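Local coordinates for protein putative cytochrome P450 154A1 (Streptomyces coelicolor, PDB 1ODO) that is a putative cytochrome P450 that holds a haem and binds 4-phenyl-1H-imidazole, at residues L10-A15 and D34-Q39; M121-V126 and F372-D377; D127-L132 and E136-R141. All coordinates share one frame; numbering follows the deposited sequence.

Interaction 1 (L10-A15 and D34-Q39)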
loop_
_atom_site.group_PDB
_atom_site.type_symbol
_atom_site.label_atom_id
_atom_site.label_comp_id
_atom_site.label_asym_id
_atom_site.label_seq_id
_atom_site.Cartn_x
_atom_site.Cartn_y
_atom_site.Cartn_z
ATOM N N LEU A 10 19.510 1.389 -2.293
ATOM C CA LEU A 10 18.269 2.124 -2.502
ATOM C C LEU A 10 18.139 3.213 -1.436
ATOM O O LEU A 10 18.333 2.960 -0.250
ATOM C CB LEU A 10 17.075 1.166 -2.446
ATOM C CG LEU A 10 17.137 0.008 -3.450
ATOM C CD1 LEU A 10 15.849 -0.797 -3.382
ATOM C CD2 LEU A 10 17.349 0.552 -4.861
ATOM N N ASP A 11 17.820 4.424 -1.883
ATOM C CA ASP A 11 17.659 5.589 -1.016
ATOM C C ASP A 11 16.521 5.436 0.002
ATOM O O ASP A 11 15.349 5.409 -0.365
ATOM C CB ASP A 11 17.441 6.817 -1.909
ATOM C CG ASP A 11 17.259 8.101 -1.127
ATOM O OD1 ASP A 11 17.550 8.134 0.085
ATOM O OD2 ASP A 11 16.828 9.093 -1.749
ATOM N N PRO A 12 16.861 5.349 1.302
ATOM C CA PRO A 12 15.856 5.198 2.364
ATOM C C PRO A 12 14.889 6.378 2.472
ATOM O O PRO A 12 13.811 6.242 3.046
ATOM C CB PRO A 12 16.702 5.058 3.634
ATOM C CG PRO A 12 18.017 4.536 3.138
ATOM C CD PRO A 12 18.223 5.319 1.866
ATOM N N THR A 13 15.275 7.531 1.935
ATOM C CA THR A 13 14.418 8.718 1.993
ATOM C C THR A 13 13.467 8.850 0.806
ATOM O O THR A 13 12.614 9.739 0.791
ATOM C CB THR A 13 15.256 10.013 2.077
ATOM O OG1 THR A 13 15.903 10.254 0.821
ATOM C CG2 THR A 13 16.312 9.888 3.163
ATOM N N GLY A 14 13.619 7.971 -0.183
ATOM C CA GLY A 14 12.769 8.002 -1.365
ATOM C C GLY A 14 12.704 9.364 -2.036
ATOM O O GLY A 14 11.663 9.757 -2.565
ATOM N N ALA A 15 13.829 10.071 -2.037
ATOM C CA ALA A 15 13.926 11.402 -2.627
ATOM C C ALA A 15 13.681 11.557 -4.127
ATOM O O ALA A 15 13.263 12.629 -4.572
ATOM C CB ALA A 15 15.283 12.019 -2.268
ATOM N N ASP A 34 20.672 -3.090 -2.095
ATOM C CA ASP A 34 20.783 -3.042 -0.649
ATOM C C ASP A 34 19.569 -2.281 -0.128
ATOM O O ASP A 34 19.309 -1.150 -0.542
ATOM C CB ASP A 34 22.062 -2.318 -0.225
ATOM C CG ASP A 34 22.168 -2.165 1.277
ATOM O OD1 ASP A 34 23.021 -2.844 1.887
ATOM O OD2 ASP A 34 21.387 -1.374 1.848
ATOM N N VAL A 35 18.817 -2.916 0.763
ATOM C CA VAL A 35 17.627 -2.302 1.346
ATOM C C VAL A 35 17.893 -2.162 2.840
ATOM O O VAL A 35 17.693 -3.102 3.608
ATOM C CB VAL A 35 16.376 -3.182 1.122
ATOM C CG1 VAL A 35 15.136 -2.503 1.705
ATOM C CG2 VAL A 35 16.191 -3.441 -0.362
ATOM N N LEU A 36 18.372 -0.988 3.237
ATOM C CA LEU A 36 18.680 -0.706 4.633
ATOM C C LEU A 36 19.594 -1.754 5.274
ATOM O O LEU A 36 19.375 -2.177 6.412
ATOM C CB LEU A 36 17.385 -0.553 5.443
ATOM C CG LEU A 36 16.701 0.817 5.314
ATOM C CD1 LEU A 36 16.113 0.990 3.918
ATOM C CD2 LEU A 36 15.605 0.941 6.363
ATOM N N GLY A 37 20.621 -2.177 4.540
ATOM C CA GLY A 37 21.542 -3.165 5.079
ATOM C C GLY A 37 21.330 -4.607 4.658
ATOM O O GLY A 37 22.194 -5.451 4.896
ATOM N N VAL A 38 20.183 -4.905 4.059
ATOM C CA VAL A 38 19.898 -6.269 3.613
ATOM C C VAL A 38 19.993 -6.300 2.093
ATOM O O VAL A 38 19.350 -5.499 1.414
ATOM C CB VAL A 38 18.481 -6.728 4.044
ATOM C CG1 VAL A 38 18.095 -8.007 3.305
ATOM C CG2 VAL A 38 18.451 -6.970 5.553
ATOM N N GLN A 39 20.806 -7.209 1.560
ATOM C CA GLN A 39 20.963 -7.315 0.114
ATOM C C GLN A 39 19.944 -8.287 -0.461
ATOM O O GLN A 39 19.711 -9.365 0.088
ATOM C CB GLN A 39 22.378 -7.770 -0.250
ATOM C CG GLN A 39 23.472 -6.781 0.134
ATOM C CD GLN A 39 23.752 -6.763 1.623
ATOM O OE1 GLN A 39 24.163 -7.770 2.198
ATOM N NE2 GLN A 39 23.535 -5.615 2.256
HETATM O O HOH W 1 19.136 0.982 1.340
#
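Leu10 meets the end of strand 30-35 through its backbone: Leu10 N donates to Asp34 O at 3.1 Å. One water lies within hydrogen-bonding distance of Leu10 O and Asp34 O and accepts from Leu36 N, and so bridges the two segments. Beside the polar seam, Leu10 turns CG anti to its own carbonyl carbon (chi1 -57°), and its CD1 rests on Val35 CG2 (4.0 Å), two branched apolar residues suited to a buried place that Leu316 also lines. Farther along, Leu36 CD1 lies alongside the ring of Pro12, 4.1 Å from Pro12 CG.

Turns on both sides position these groups. Pro12, whose ring already restricts phi, sits inside the type I turn Asp11-Gly14; Asp11 OD1 takes Thr13 N (3.0 Å) in an Asx turn and Thr13 OG1 from the same face of the carboxylate. Across the contact, Asp34 OD2 receives Gly37 N at 2.9 Å, an Asx motif within the type I' turn Val35-Val38, while Asp34 OD1 takes Gln39 NE2 just past it. Gly37 suits a backbone that would jam a CB against the preceding carbonyl. Such a turn is characteristic of a two-residue beta hairpin, here joining strands 30-35 and 38-43 in the mixed sheet of this P450, with strand 8-9 at its edge.

Interaction 2 (M121-V126 and F372-D377)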
loop_
_atom_site.group_PDB
_atom_site.type_symbol
_atom_site.label_atom_id
_atom_site.label_comp_id
_atom_site.label_asym_id
_atom_site.label_seq_id
_atom_site.Cartn_x
_atom_site.Cartn_y
_atom_site.Cartn_z
ATOM N N MET A 121 -19.461 8.353 3.965
ATOM C CA MET A 121 -18.226 8.845 4.568
ATOM C C MET A 121 -17.564 9.858 3.639
ATOM O O MET A 121 -17.073 10.901 4.081
ATOM C CB MET A 121 -17.260 7.687 4.827
ATOM C CG MET A 121 -17.713 6.731 5.912
ATOM S SD MET A 121 -16.660 5.262 5.989
ATOM C CE MET A 121 -17.830 4.013 6.515
ATOM N N VAL A 122 -17.543 9.541 2.348
ATOM C CA VAL A 122 -16.941 10.431 1.364
ATOM C C VAL A 122 -17.695 11.761 1.312
ATOM O O VAL A 122 -17.088 12.831 1.324
ATOM C CB VAL A 122 -16.943 9.792 -0.045
ATOM C CG1 VAL A 122 -16.506 10.816 -1.079
ATOM C CG2 VAL A 122 -15.985 8.590 -0.073
ATOM N N THR A 123 -19.021 11.691 1.262
ATOM C CA THR A 123 -19.831 12.903 1.209
ATOM C C THR A 123 -19.597 13.759 2.450
ATOM O O THR A 123 -19.500 14.980 2.358
ATOM C CB THR A 123 -21.331 12.563 1.099
ATOM O OG1 THR A 123 -21.541 11.720 -0.039
ATOM C CG2 THR A 123 -22.158 13.833 0.935
ATOM N N GLY A 124 -19.498 13.110 3.607
ATOM C CA GLY A 124 -19.272 13.838 4.843
ATOM C C GLY A 124 -17.971 14.619 4.820
ATOM O O GLY A 124 -17.925 15.787 5.210
ATOM N N LEU A 125 -16.903 13.973 4.366
ATOM C CA LEU A 125 -15.603 14.623 4.297
ATOM C C LEU A 125 -15.587 15.733 3.249
ATOM O O LEU A 125 -14.942 16.764 3.437
ATOM C CB LEU A 125 -14.518 13.587 3.995
ATOM C CG LEU A 125 -14.205 12.641 5.160
ATOM C CD1 LEU A 125 -13.305 11.510 4.679
ATOM C CD2 LEU A 125 -13.538 13.423 6.291
ATOM N N VAL A 126 -16.289 15.525 2.140
ATOM C CA VAL A 126 -16.322 16.544 1.100
ATOM C C VAL A 126 -17.175 17.722 1.572
ATOM O O VAL A 126 -16.835 18.875 1.316
ATOM C CB VAL A 126 -16.860 15.973 -0.233
ATOM C CG1 VAL A 126 -16.976 17.084 -1.275
ATOM C CG2 VAL A 126 -15.912 14.891 -0.737
ATOM N N PHE A 372 -14.265 16.154 -7.289
ATOM C CA PHE A 372 -14.343 16.961 -8.501
ATOM C C PHE A 372 -15.777 17.314 -8.872
ATOM O O PHE A 372 -16.018 18.249 -9.634
ATOM C CB PHE A 372 -13.641 16.254 -9.663
ATOM C CG PHE A 372 -12.148 16.271 -9.551
ATOM C CD1 PHE A 372 -11.474 15.268 -8.857
ATOM C CD2 PHE A 372 -11.416 17.327 -10.085
ATOM C CE1 PHE A 372 -10.085 15.321 -8.694
ATOM C CE2 PHE A 372 -10.031 17.390 -9.928
ATOM C CZ PHE A 372 -9.363 16.384 -9.230
ATOM N N GLY A 373 -16.728 16.568 -8.324
ATOM C CA GLY A 373 -18.122 16.839 -8.615
ATOM C C GLY A 373 -18.561 18.065 -7.829
ATOM O O GLY A 373 -19.333 18.890 -8.321
ATOM N N ARG A 374 -18.047 18.190 -6.608
ATOM C CA ARG A 374 -18.381 19.313 -5.738
ATOM C C ARG A 374 -17.556 20.559 -6.052
ATOM O O ARG A 374 -18.060 21.679 -5.977
ATOM C CB ARG A 374 -18.162 18.930 -4.271
ATOM C CG ARG A 374 -18.786 19.902 -3.276
ATOM C CD ARG A 374 -20.298 19.737 -3.252
ATOM N NE ARG A 374 -20.675 18.422 -2.738
ATOM C CZ ARG A 374 -20.698 18.099 -1.448
ATOM N NH1 ARG A 374 -20.376 18.999 -0.527
ATOM N NH2 ARG A 374 -21.025 16.868 -1.077
ATOM N N PHE A 375 -16.286 20.364 -6.391
ATOM C CA PHE A 375 -15.410 21.487 -6.708
ATOM C C PHE A 375 -14.812 21.363 -8.105
ATOM O O PHE A 375 -13.667 20.942 -8.266
ATOM C CB PHE A 375 -14.273 21.586 -5.684
ATOM C CG PHE A 375 -14.735 21.544 -4.255
ATOM C CD1 PHE A 375 -14.676 20.360 -3.527
ATOM C CD2 PHE A 375 -15.239 22.685 -3.641
ATOM C CE1 PHE A 375 -15.112 20.313 -2.203
ATOM C CE2 PHE A 375 -15.679 22.651 -2.321
ATOM C CZ PHE A 375 -15.615 21.461 -1.599
ATOM N N PRO A 376 -15.580 21.739 -9.140
ATOM C CA PRO A 376 -15.089 21.655 -10.519
ATOM C C PRO A 376 -13.899 22.571 -10.805
ATOM O O PRO A 376 -13.194 22.387 -11.798
ATOM C CB PRO A 376 -16.321 22.020 -11.345
ATOM C CG PRO A 376 -17.037 22.990 -10.453
ATOM C CD PRO A 376 -16.939 22.309 -9.099
ATOM N N ASP A 377 -13.674 23.554 -9.937
ATOM C CA ASP A 377 -12.565 24.484 -10.115
ATOM C C ASP A 377 -11.372 24.164 -9.219
ATOM O O ASP A 377 -10.487 24.996 -9.034
ATOM C CB ASP A 377 -13.022 25.919 -9.846
ATOM C CG ASP A 377 -13.954 26.445 -10.922
ATOM O OD1 ASP A 377 -14.397 27.606 -10.799
ATOM O OD2 ASP A 377 -14.241 25.701 -11.886
#
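Two helices of the P450 fold, 108-131 and 357-374, come together here, the second just where its chain leaves helical geometry at Phe375. Val126 carries most of the contact from helix 108-131. Its CG1 stands anti to the backbone N (chi1 176°), which carries that methyl to the other segment, where it touches Arg374 CB at 3.7 Å and Phe375 CE1 at 3.8 Å. The same methyl lies over the centre of the Arg374 guanidinium, 3.8 Å above its plane, and so packs on a face of the group, leaving the N-H bonds, which lie in the plane, for polar partners. A compact beta-branched side chain suits this place: its short methyl can touch both Arg374 and Phe375.

Arg374 folds back to make this possible. Bends at chi2 and chi3 curl its chain around the valine methyl, and Thr123 CG2 meets the guanidinium at its edge, in plane, 3.8 Å from Arg374 NH2. Just beyond the segment, one turn further along helix 108-131 from Thr123, Asp127 OD1 forms a salt bridge with Arg374 NH1, which probably helps to fix the guanidinium's rotation. Val126 also touches Ser370 of helix 357-374, extending the helix-helix packing beyond the terminal turn.

The Phe375 ring has Arg374 CG over one face, offset toward the rim, and is approached obliquely by Val126 CG1. Beyond it, Leu405 and the ring of His406, inclined at about 70°, pack against Phe375 from the C-terminal end of the modelled chain. Thr123 turns its methyl to the arginine, while its hydroxyl is hydrogen-bonded to Glu119 O, one turn back.

Interaction 3 (D127-L132 and E136-R141)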
loop_
_atom_site.group_PDB
_atom_site.type_symbol
_atom_site.label_atom_id
_atom_site.label_comp_id
_atom_site.label_asym_id
_atom_site.label_seq_id
_atom_site.Cartn_x
_atom_site.Cartn_y
_atom_site.Cartn_z
ATOM N N ASP A 127 -18.271 17.435 2.275
ATOM C CA ASP A 127 -19.137 18.502 2.775
ATOM C C ASP A 127 -18.318 19.397 3.699
ATOM O O ASP A 127 -18.432 20.623 3.657
ATOM C CB ASP A 127 -20.320 17.940 3.569
ATOM C CG ASP A 127 -21.373 17.308 2.689
ATOM O OD1 ASP A 127 -21.467 17.681 1.503
ATOM O OD2 ASP A 127 -22.122 16.449 3.196
ATOM N N ARG A 128 -17.493 18.772 4.538
ATOM C CA ARG A 128 -16.649 19.505 5.476
ATOM C C ARG A 128 -15.726 20.457 4.732
ATOM O O ARG A 128 -15.499 21.583 5.169
ATOM C CB ARG A 128 -15.813 18.538 6.311
ATOM C CG ARG A 128 -16.559 17.884 7.458
ATOM C CD ARG A 128 -15.719 16.769 8.055
ATOM N NE ARG A 128 -14.302 17.126 8.103
ATOM C CZ ARG A 128 -13.336 16.304 8.503
ATOM N NH1 ARG A 128 -13.633 15.071 8.893
ATOM N NH2 ARG A 128 -12.073 16.711 8.509
ATOM N N LEU A 129 -15.185 19.994 3.612
ATOM C CA LEU A 129 -14.287 20.811 2.809
ATOM C C LEU A 129 -15.029 22.057 2.345
ATOM O O LEU A 129 -14.472 23.150 2.312
ATOM C CB LEU A 129 -13.808 20.031 1.582
ATOM C CG LEU A 129 -12.878 18.838 1.810
ATOM C CD1 LEU A 129 -12.643 18.113 0.491
ATOM C CD2 LEU A 129 -11.563 19.319 2.395
ATOM N N ALA A 130 -16.293 21.869 1.985
ATOM C CA ALA A 130 -17.138 22.962 1.512
ATOM C C ALA A 130 -17.399 24.028 2.569
ATOM O O ALA A 130 -17.787 25.148 2.239
ATOM C CB ALA A 130 -18.460 22.405 1.003
ATOM N N GLU A 131 -17.188 23.684 3.835
ATOM C CA GLU A 131 -17.410 24.630 4.926
ATOM C C GLU A 131 -16.148 25.421 5.256
ATOM O O GLU A 131 -16.208 26.446 5.938
ATOM C CB GLU A 131 -17.889 23.888 6.176
ATOM C CG GLU A 131 -19.020 22.915 5.914
ATOM C CD GLU A 131 -19.475 22.189 7.165
ATOM O OE1 GLU A 131 -18.608 21.705 7.929
ATOM O OE2 GLU A 131 -20.706 22.096 7.380
ATOM N N LEU A 132 -15.005 24.939 4.779
ATOM C CA LEU A 132 -13.738 25.613 5.031
ATOM C C LEU A 132 -13.747 27.022 4.449
ATOM O O LEU A 132 -14.433 27.292 3.462
ATOM C CB LEU A 132 -12.580 24.809 4.429
ATOM C CG LEU A 132 -11.953 23.695 5.278
ATOM C CD1 LEU A 132 -13.024 22.862 5.947
ATOM C CD2 LEU A 132 -11.077 22.824 4.391
ATOM N N GLU A 136 -8.714 30.239 1.115
ATOM C CA GLU A 136 -7.564 29.753 1.869
ATOM C C GLU A 136 -7.175 28.348 1.417
ATOM O O GLU A 136 -8.037 27.499 1.189
ATOM C CB GLU A 136 -7.878 29.752 3.359
ATOM N N PRO A 137 -5.866 28.087 1.280
ATOM C CA PRO A 137 -5.394 26.767 0.852
ATOM C C PRO A 137 -5.779 25.654 1.819
ATOM O O PRO A 137 -5.854 25.863 3.032
ATOM C CB PRO A 137 -3.881 26.958 0.748
ATOM C CG PRO A 137 -3.603 28.019 1.762
ATOM C CD PRO A 137 -4.732 28.991 1.527
ATOM N N VAL A 138 -6.021 24.471 1.264
ATOM C CA VAL A 138 -6.401 23.303 2.046
ATOM C C VAL A 138 -5.477 22.133 1.713
ATOM O O VAL A 138 -5.255 21.833 0.541
ATOM C CB VAL A 138 -7.856 22.883 1.726
ATOM C CG1 VAL A 138 -8.219 21.614 2.478
ATOM C CG2 VAL A 138 -8.815 24.012 2.093
ATOM N N ASP A 139 -4.926 21.483 2.734
ATOM C CA ASP A 139 -4.039 20.348 2.486
ATOM C C ASP A 139 -4.960 19.141 2.321
ATOM O O ASP A 139 -5.388 18.532 3.299
ATOM C CB ASP A 139 -3.087 20.118 3.656
ATOM C CG ASP A 139 -2.103 18.993 3.383
ATOM O OD1 ASP A 139 -2.309 18.255 2.397
ATOM O OD2 ASP A 139 -1.133 18.838 4.153
ATOM N N LEU A 140 -5.262 18.811 1.072
ATOM C CA LEU A 140 -6.138 17.693 0.750
ATOM C C LEU A 140 -5.683 16.349 1.317
ATOM O O LEU A 140 -6.506 15.470 1.580
ATOM C CB LEU A 140 -6.300 17.596 -0.768
ATOM C CG LEU A 140 -7.633 17.044 -1.272
ATOM C CD1 LEU A 140 -8.769 17.971 -0.834
ATOM C CD2 LEU A 140 -7.597 16.936 -2.790
ATOM N N ARG A 141 -4.379 16.187 1.506
ATOM C CA ARG A 141 -3.865 14.937 2.044
ATOM C C ARG A 141 -4.392 14.744 3.466
ATOM O O ARG A 141 -4.855 13.661 3.827
ATOM C CB ARG A 141 -2.329 14.944 2.034
ATOM C CG ARG A 141 -1.700 13.602 2.412
ATOM C CD ARG A 141 -0.177 13.626 2.277
ATOM N NE ARG A 141 0.427 12.408 2.815
ATOM C CZ ARG A 141 0.518 11.256 2.159
ATOM N NH1 ARG A 141 0.057 11.148 0.920
ATOM N NH2 ARG A 141 1.048 10.196 2.755
#
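Leu132 and Val138 form the tight part of this contact. Leu132 CD2 is modelled 3.4 Å from Val138 CG2 and 3.6 Å from Val138 CG1, so one leucine methyl is set against both branches of the valine. The end of Leu132 is less surely placed, however, and the closeness should not be pressed. With chi1 at 176°, Val138 places CG1 anti to its backbone N and CG2 beside it, which presents the fork of its side chain to the leucine. A beta-branched residue suits strand 138-139, and here both its methyls are used.

Leu129, nearly one helical turn before Leu132, makes a looser fit with two residues. Leu129 CD2 reaches Val138 CG1 and Leu129 CD1 reaches Leu140 CD1, each at 4.1 Å; the second pair of side chains meets at about a right angle. The forked end of leucine is well suited to span a strand residue and a helix residue at once. Leu371 of helix 357-374 touches both Leu129 and Leu140.

Toward solvent, around the helix end and the connection to the strand, Ala130, Glu131 and Pro137 are exposed. Leu132 is partly exposed, whereas Leu129 and Leu140 are buried.

One carboxylate, that of Asp139, serves the start of helix 140-145: as N-cap, its OD1 accepts Arg141 N at 3.1 Å, from above the carboxylate plane, and also takes Leu401 N. Strand 138-139 is an outer strand of a three-stranded antiparallel sheet with 402-404 and 379-380, and the backbone of Val138 bonds to Val403. With no hydrogen bond between the two segments themselves, their fit is set by the shape and burial of apolar side chains and not by directional bonds.

Along the chain interaction 1 comes first, near the N-terminus, in the mixed sheet. Its centre lies about 38 Å from that of interaction 2, on the opposite side of the chain's centre, and about 35 Å from that of interaction 3; it touches neither. Interactions 2 and 3 share helix 108-131, with centres about 10 Å apart, and meet directly through the Arg374-Asp127 salt bridge and the packing of Phe375 on Leu129 and Ala130. Both segments of interaction 3 fall between those of interaction 2, so the end of one helix is joined to the chain locally and across about 250 residues. The strand of interaction 3 belongs to a separate, antiparallel sheet.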